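PDB 4CW4: beta-ketoacyl synthase from Pseudomonas aeruginosa, which catalyses the condensation of acetyl-CoA with malonyl-ACP to give 3-oxobutanoyl-ACP, the primer that starts fatty acid biosynthesis. Local coordinates for residues A[32-37]-A[496-501]; A[353-358]-A[448-453]; A[217-222]-A[617-622]. All blocks are in the same frame, centred on the assembly; numbering follows the deposited sequence.

Overall arrangement
All three contacts are buried, yet they serve different parts of the subunit. Interactions 1 and 2 are the closer pair, with centres 21 Å apart and nearest atoms about 8 Å apart; interaction 3 lies 42 and 48 Å from their centres, across the chain's centre from interaction 2. Interactions 1 and 3 each join parts far apart in sequence: helix 28-33 with the loop after helix 482-496, and the small C-terminal sheet with the loop before strand 222-225. Both are apolar, the first gathered round Val-34, the second round Pro-219. Interaction 2 instead sets a phenylalanine against a carboxylate beside a predicted catalytic histidine. In interaction 3, Val-619 also packs on Leu-412 of the second subunit.

Interaction 1 of 3, residues A[32-37]-A[496-501]; sequences RMVIES and YGILPG
Val-34 and Pro-500 bring the two backbones closest, with 6.0 Å between their CA atoms. Val-34 is the first residue past helix 28-33 to leave helical angles, and its carbonyl O takes the backbone N of Ser-37 at 2.9 Å, which folds the chain compactly after the helix. Segment 496-501 leaves helix 482-496 through Gly-497, whose positive phi of 74° suits glycine, and then runs extended. One methyl of Val-34 does most of the touching: CG1 packs on the proline ring, 3.7 Å from Pro-500 CB and 3.8 Å from Pro-500 CG, and its other neighbour is Ile-498 CG2 at 4.0 Å. It is placed there by a chi1 of -62°, with CG1 anti to the carbonyl carbon. Further along, the delta methyl of Ile-498 approaches the backbone of Ser-37, CD1 lying 4.1 Å from Ser-37 O. Leu-499, between the two contacting residues, has its CB directed away and packs on strand 466-469. Asp-523 links both segments, accepting from the backbone N of Gly-501 through OD1 and bonding Ser-37 OG through OD2, while Glu-36 forms a salt bridge with Lys-503. Direct adhesion between the segments is therefore almost wholly aliphatic, and indirect polar links run through Asp-523 and, just beyond the segment, Lys-503, joining the N-terminal helix 28-33 to the loop after helix 482-496.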
# COMPACT_ATOMS: atom_id res chain seq x y z
N ARG A 32 -24.98 13.51 -13.44
CA ARG A 32 -25.52 14.05 -12.20
C ARG A 32 -24.80 15.35 -11.83
O ARG A 32 -25.43 16.31 -11.37
CB ARG A 32 -25.40 13.05 -11.05
CG ARG A 32 -25.60 13.65 -9.64
CD ARG A 32 -27.01 14.15 -9.44
NE ARG A 32 -27.20 14.80 -8.15
CZ ARG A 32 -27.14 16.12 -7.94
NH1 ARG A 32 -26.84 16.94 -8.93
NH2 ARG A 32 -27.35 16.61 -6.72
N MET A 33 -23.48 15.38 -12.01
CA MET A 33 -22.74 16.58 -11.66
C MET A 33 -23.12 17.78 -12.53
O MET A 33 -23.16 18.89 -12.03
CB MET A 33 -21.24 16.29 -11.67
CG MET A 33 -20.86 15.29 -10.60
SD MET A 33 -19.09 15.02 -10.38
CE MET A 33 -18.79 13.68 -11.54
N VAL A 34 -23.42 17.55 -13.81
CA VAL A 34 -23.83 18.65 -14.70
C VAL A 34 -25.29 18.52 -15.12
O VAL A 34 -25.66 18.88 -16.23
CB VAL A 34 -22.90 18.76 -15.93
CG1 VAL A 34 -21.48 19.05 -15.48
CG2 VAL A 34 -22.96 17.49 -16.78
N ILE A 35 -26.13 18.09 -14.18
CA ILE A 35 -27.46 17.60 -14.53
C ILE A 35 -28.31 18.68 -15.19
O ILE A 35 -29.05 18.40 -16.15
CB ILE A 35 -28.14 16.98 -13.30
CG1 ILE A 35 -29.35 16.15 -13.71
CG2 ILE A 35 -28.50 18.05 -12.26
CD1 ILE A 35 -29.02 14.80 -14.28
N GLU A 36 -28.17 19.90 -14.73
CA GLU A 36 -29.00 20.99 -15.25
C GLU A 36 -28.57 21.43 -16.65
O GLU A 36 -29.32 22.09 -17.36
CB GLU A 36 -28.97 22.17 -14.27
CG GLU A 36 -27.62 22.84 -14.19
CD GLU A 36 -26.72 22.32 -13.05
OE1 GLU A 36 -26.79 21.13 -12.62
OE2 GLU A 36 -25.93 23.15 -12.58
N SER A 37 -27.37 21.04 -17.04
CA SER A 37 -26.83 21.42 -18.35
C SER A 37 -27.11 20.38 -19.43
O SER A 37 -26.86 20.63 -20.60
CB SER A 37 -25.31 21.63 -18.24
OG SER A 37 -25.03 22.72 -17.38
N TYR A 496 -19.49 14.78 -23.75
CA TYR A 496 -20.60 15.72 -23.89
C TYR A 496 -20.18 17.18 -24.16
O TYR A 496 -21.04 18.01 -24.44
CB TYR A 496 -21.47 15.69 -22.64
CG TYR A 496 -22.20 14.39 -22.42
CD1 TYR A 496 -23.25 14.01 -23.26
CD2 TYR A 496 -21.89 13.56 -21.35
CE1 TYR A 496 -23.95 12.83 -23.06
CE2 TYR A 496 -22.59 12.37 -21.13
CZ TYR A 496 -23.62 12.02 -21.99
OH TYR A 496 -24.32 10.86 -21.77
N GLY A 497 -18.89 17.48 -24.05
CA GLY A 497 -18.39 18.81 -24.32
C GLY A 497 -18.72 19.84 -23.26
O GLY A 497 -18.83 21.03 -23.57
N ILE A 498 -18.94 19.38 -22.04
CA ILE A 498 -19.28 20.26 -20.92
C ILE A 498 -18.18 20.16 -19.88
O ILE A 498 -17.81 19.06 -19.46
CB ILE A 498 -20.61 19.86 -20.25
CG1 ILE A 498 -21.77 19.90 -21.25
CG2 ILE A 498 -20.91 20.75 -19.05
CD1 ILE A 498 -23.01 19.18 -20.78
N LEU A 499 -17.68 21.33 -19.46
CA LEU A 499 -16.73 21.44 -18.35
C LEU A 499 -17.49 21.79 -17.07
O LEU A 499 -18.07 22.87 -16.98
CB LEU A 499 -15.71 22.53 -18.62
CG LEU A 499 -14.61 22.68 -17.58
CD1 LEU A 499 -13.64 21.52 -17.68
CD2 LEU A 499 -13.91 24.00 -17.78
N PRO A 500 -17.49 20.88 -16.08
CA PRO A 500 -18.33 21.16 -14.91
C PRO A 500 -17.83 22.37 -14.13
O PRO A 500 -16.63 22.53 -13.93
CB PRO A 500 -18.22 19.89 -14.06
CG PRO A 500 -17.76 18.85 -15.01
CD PRO A 500 -16.87 19.55 -15.98
N GLY A 501 -18.75 23.25 -13.73
CA GLY A 501 -18.39 24.38 -12.90
C GLY A 501 -18.10 23.96 -11.46
O GLY A 501 -18.40 22.85 -11.05

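Interaction 2 of 3, residues A[353-358]-A[448-453]; sequences RPFGEN and VTESEI
Beside the predicted catalytic His-439 of the ketosynthase, Phe-355 in a loop meets Glu-450 and Ser-451 on helix 444-461. The loop turns sharply at a type II beta turn from Arg-353 to Gly-356, closed by Gly-356 N on Arg-353 O at 3.1 Å. Asn-358 ND2 reaches the same oxygen from the opposite face of the carbonyl plane, at 3.0 Å and with an N-H...O angle of 158°, so two donors grip that one acceptor. Phe-355 is the third residue of the turn, with a positive phi, and its ring extends from there to the helix. Ring atom CZ lies 3.5 Å from Glu-450 OE1, and CE1 lies 4.2 Å from Ser-451 CB. Ring and carboxylate planes are 36° apart, and the two side chains cross at about a right angle. Glu-450 arrives as an extended chain, CG anti to the backbone N (chi1 -170°), which carries the carboxylate off the helix. There it is densely bonded: OE1 accepts from Gly-440 N and Asn-446 ND2, OE2 from His-439 N and Asn-536 ND2. These four N-H groups would be expected to offset its charge and hold its plane, with Phe-355 against it. Ser-451 OG turns back to its own helix, to Arg-447 O, and also bonds His-513 N. The buried glutamate is probably a second-shell element that fixes the backbone at His-439, consistent with the histidine-bearing active site of KAS I/II condensing enzymes of the thiolase-like superfamily.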
# COMPACT_ATOMS: atom_id res chain seq x y z
N ARG A 353 -15.58 23.53 -1.36
CA ARG A 353 -15.54 24.79 -2.10
C ARG A 353 -14.15 25.04 -2.71
O ARG A 353 -13.44 25.96 -2.30
CB ARG A 353 -15.88 25.94 -1.13
CG ARG A 353 -17.34 25.96 -0.70
CD ARG A 353 -17.50 26.71 0.64
NE ARG A 353 -18.88 26.88 1.09
CZ ARG A 353 -19.61 27.98 0.92
NH1 ARG A 353 -19.13 29.03 0.25
NH2 ARG A 353 -20.84 28.03 1.43
N PRO A 354 -13.70 24.15 -3.61
CA PRO A 354 -12.38 24.33 -4.24
C PRO A 354 -12.22 25.74 -4.81
O PRO A 354 -13.10 26.22 -5.50
CB PRO A 354 -12.38 23.28 -5.36
CG PRO A 354 -13.40 22.27 -4.95
CD PRO A 354 -14.47 23.06 -4.23
N PHE A 355 -11.09 26.38 -4.50
CA PHE A 355 -10.73 27.70 -5.02
C PHE A 355 -11.59 28.86 -4.55
O PHE A 355 -11.35 29.99 -4.94
CB PHE A 355 -10.59 27.67 -6.55
CG PHE A 355 -9.53 26.70 -7.01
CD1 PHE A 355 -8.19 26.96 -6.79
CD2 PHE A 355 -9.89 25.51 -7.58
CE1 PHE A 355 -7.23 26.04 -7.14
CE2 PHE A 355 -8.94 24.59 -7.96
CZ PHE A 355 -7.60 24.86 -7.75
N GLY A 356 -12.56 28.58 -3.66
CA GLY A 356 -13.34 29.62 -3.03
C GLY A 356 -12.89 29.87 -1.61
O GLY A 356 -11.94 29.26 -1.16
N GLU A 357 -13.57 30.79 -0.93
CA GLU A 357 -13.47 30.81 0.53
C GLU A 357 -13.76 29.39 1.02
O GLU A 357 -14.76 28.78 0.64
CB GLU A 357 -14.44 31.82 1.14
CG GLU A 357 -14.22 33.26 0.69
CD GLU A 357 -12.87 33.80 1.12
OE1 GLU A 357 -12.41 33.46 2.23
OE2 GLU A 357 -12.26 34.55 0.32
N ASN A 358 -12.87 28.84 1.83
CA ASN A 358 -12.98 27.43 2.20
C ASN A 358 -12.22 27.14 3.49
O ASN A 358 -11.58 28.04 4.06
CB ASN A 358 -12.58 26.49 1.03
CG ASN A 358 -11.15 26.68 0.56
OD1 ASN A 358 -10.27 27.10 1.32
ND2 ASN A 358 -10.89 26.29 -0.70
N VAL A 448 -4.28 28.40 -2.94
CA VAL A 448 -3.14 29.27 -3.28
C VAL A 448 -2.02 28.47 -3.96
O VAL A 448 -1.59 28.80 -5.07
CB VAL A 448 -2.60 30.00 -2.02
CG1 VAL A 448 -1.29 30.74 -2.33
CG2 VAL A 448 -3.64 30.97 -1.50
N THR A 449 -1.54 27.41 -3.29
CA THR A 449 -0.39 26.69 -3.83
C THR A 449 -0.66 26.01 -5.17
O THR A 449 0.20 26.03 -6.05
CB THR A 449 0.18 25.66 -2.84
OG1 THR A 449 -0.82 24.69 -2.48
CG2 THR A 449 0.67 26.34 -1.63
N GLU A 450 -1.84 25.43 -5.34
CA GLU A 450 -2.15 24.77 -6.60
C GLU A 450 -2.37 25.77 -7.71
O GLU A 450 -1.90 25.57 -8.83
CB GLU A 450 -3.35 23.82 -6.50
CG GLU A 450 -3.48 22.98 -7.77
CD GLU A 450 -4.62 21.98 -7.81
OE1 GLU A 450 -5.59 22.09 -7.03
OE2 GLU A 450 -4.59 21.09 -8.69
N SER A 451 -3.10 26.84 -7.45
CA SER A 451 -3.29 27.83 -8.50
C SER A 451 -1.97 28.46 -8.92
O SER A 451 -1.76 28.73 -10.10
CB SER A 451 -4.32 28.89 -8.09
OG SER A 451 -3.86 29.74 -7.04
N GLU A 452 -1.06 28.67 -7.98
CA GLU A 452 0.24 29.22 -8.33
C GLU A 452 1.01 28.27 -9.25
O GLU A 452 1.62 28.71 -10.21
CB GLU A 452 1.06 29.54 -7.09
CG GLU A 452 2.42 30.09 -7.43
CD GLU A 452 3.07 30.79 -6.26
OE1 GLU A 452 2.64 30.59 -5.12
OE2 GLU A 452 4.03 31.55 -6.51
N ILE A 453 0.99 26.97 -8.95
CA ILE A 453 1.63 26.00 -9.85
C ILE A 453 1.00 26.03 -11.24
O ILE A 453 1.70 26.11 -12.25
CB ILE A 453 1.50 24.59 -9.28
CG1 ILE A 453 2.35 24.46 -8.03
CG2 ILE A 453 1.91 23.54 -10.31
CD1 ILE A 453 2.01 23.26 -7.17

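Interaction 3 of 3, residues A[217-222]-A[617-622]; sequences VQPDEI and VTVPGF
Pro-219 is met by two residues of 617-622, Val-619 and Phe-622, which stand at the ends of a type II beta turn. Val-617 and Thr-618 come first, as the end of strand 616-618; their backbones pair with Leu-626 on one neighbouring strand and Glu-611 on the other. Val-619 follows with its side chain directed to the proline, CG2 reaching Pro-219 CG at 4.3 Å. Pro-620 and Gly-621 then form the corner of the turn, Gly-621 adopting a positive phi of 89°, a conformation that suits glycine. Phe-622 closes it, its N bonding Val-619 O at 3.0 Å. With CG anti to the carbonyl carbon (chi1 -73°), the ring of Phe-622 turns one face to Pro-219, whose CB sits 4.1 Å from the ring centroid, 21° off the normal, in a CH-pi contact displaced toward the rim near CD2. Pro-219 CG adds a 3.8 Å approach to Phe-622 CB, so the pyrrolidine covers both the ring and its stem. Around this pair, Val-214 of helix 210-215 touches Phe-622, and Glu-221 forms a salt bridge with Lys-629, just after strand 626-627. Leu-626 of that strand packs on Pro-219 and Val-627 N bonds Gln-218 OE1, so the small C-terminal sheet lies against the loop that leads from helix 210-215 into strand 222-225.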
# COMPACT_ATOMS: atom_id res chain seq x y z
N VAL A 217 -5.35 -13.19 -25.12
CA VAL A 217 -4.04 -12.82 -24.57
C VAL A 217 -3.43 -14.01 -23.83
O VAL A 217 -4.12 -15.00 -23.58
CB VAL A 217 -4.15 -11.58 -23.64
CG1 VAL A 217 -4.71 -10.38 -24.42
CG2 VAL A 217 -5.01 -11.85 -22.42
N GLN A 218 -2.15 -13.93 -23.50
CA GLN A 218 -1.53 -14.94 -22.65
C GLN A 218 -1.97 -14.75 -21.19
O GLN A 218 -2.38 -13.66 -20.79
CB GLN A 218 0.00 -14.92 -22.78
CG GLN A 218 0.45 -15.22 -24.21
CD GLN A 218 1.93 -15.44 -24.36
OE1 GLN A 218 2.62 -15.75 -23.42
NE2 GLN A 218 2.43 -15.27 -25.58
N PRO A 219 -1.91 -15.83 -20.40
CA PRO A 219 -2.45 -15.72 -19.03
C PRO A 219 -1.77 -14.66 -18.15
O PRO A 219 -2.41 -14.11 -17.25
CB PRO A 219 -2.22 -17.12 -18.44
CG PRO A 219 -2.20 -18.02 -19.64
CD PRO A 219 -1.53 -17.21 -20.74
N ASP A 220 -0.49 -14.40 -18.40
CA ASP A 220 0.25 -13.41 -17.64
C ASP A 220 0.08 -11.99 -18.16
O ASP A 220 0.66 -11.07 -17.59
CB ASP A 220 1.74 -13.77 -17.58
CG ASP A 220 2.40 -13.83 -18.95
OD1 ASP A 220 1.68 -14.03 -19.96
OD2 ASP A 220 3.66 -13.74 -19.01
N GLU A 221 -0.72 -11.81 -19.20
CA GLU A 221 -0.87 -10.49 -19.85
C GLU A 221 -2.08 -9.66 -19.38
O GLU A 221 -2.45 -8.64 -19.99
CB GLU A 221 -0.86 -10.66 -21.38
CG GLU A 221 0.53 -11.03 -21.90
CD GLU A 221 0.58 -11.24 -23.40
OE1 GLU A 221 -0.48 -11.57 -23.99
OE2 GLU A 221 1.68 -11.06 -23.97
N ILE A 222 -2.71 -10.13 -18.31
CA ILE A 222 -3.76 -9.39 -17.62
C ILE A 222 -3.14 -8.83 -16.34
O ILE A 222 -2.38 -9.51 -15.69
CB ILE A 222 -4.89 -10.34 -17.18
CG1 ILE A 222 -5.45 -11.12 -18.37
CG2 ILE A 222 -6.00 -9.58 -16.45
CD1 ILE A 222 -6.13 -10.29 -19.35
N VAL A 617 4.35 -22.46 -20.17
CA VAL A 617 3.50 -23.02 -19.14
C VAL A 617 2.09 -23.07 -19.68
O VAL A 617 1.61 -22.08 -20.23
CB VAL A 617 3.50 -22.14 -17.88
CG1 VAL A 617 2.60 -22.73 -16.80
CG2 VAL A 617 4.90 -21.98 -17.36
N THR A 618 1.43 -24.21 -19.52
CA THR A 618 0.02 -24.33 -19.83
C THR A 618 -0.77 -24.30 -18.52
O THR A 618 -0.51 -25.07 -17.59
CB THR A 618 -0.31 -25.60 -20.63
OG1 THR A 618 0.32 -25.53 -21.92
CG2 THR A 618 -1.80 -25.74 -20.86
N VAL A 619 -1.73 -23.40 -18.47
CA VAL A 619 -2.55 -23.19 -17.28
C VAL A 619 -3.97 -23.68 -17.53
O VAL A 619 -4.63 -23.23 -18.47
CB VAL A 619 -2.58 -21.70 -16.90
CG1 VAL A 619 -3.34 -21.50 -15.60
CG2 VAL A 619 -1.16 -21.13 -16.79
N PRO A 620 -4.46 -24.61 -16.69
CA PRO A 620 -5.85 -25.05 -16.84
C PRO A 620 -6.84 -23.88 -16.94
O PRO A 620 -6.72 -22.89 -16.21
CB PRO A 620 -6.10 -25.85 -15.56
CG PRO A 620 -4.78 -26.38 -15.20
CD PRO A 620 -3.78 -25.33 -15.60
N GLY A 621 -7.77 -23.96 -17.88
CA GLY A 621 -8.77 -22.93 -18.04
C GLY A 621 -8.38 -21.78 -18.97
O GLY A 621 -9.23 -20.96 -19.31
N PHE A 622 -7.11 -21.70 -19.36
CA PHE A 622 -6.65 -20.65 -20.27
C PHE A 622 -6.29 -21.28 -21.60
O PHE A 622 -5.44 -22.16 -21.65
CB PHE A 622 -5.43 -19.94 -19.70
CG PHE A 622 -5.76 -19.03 -18.55
CD1 PHE A 622 -5.82 -19.53 -17.26
CD2 PHE A 622 -6.01 -17.69 -18.77
CE1 PHE A 622 -6.13 -18.70 -16.21
CE2 PHE A 622 -6.32 -16.85 -17.71
CZ PHE A 622 -6.38 -17.36 -16.43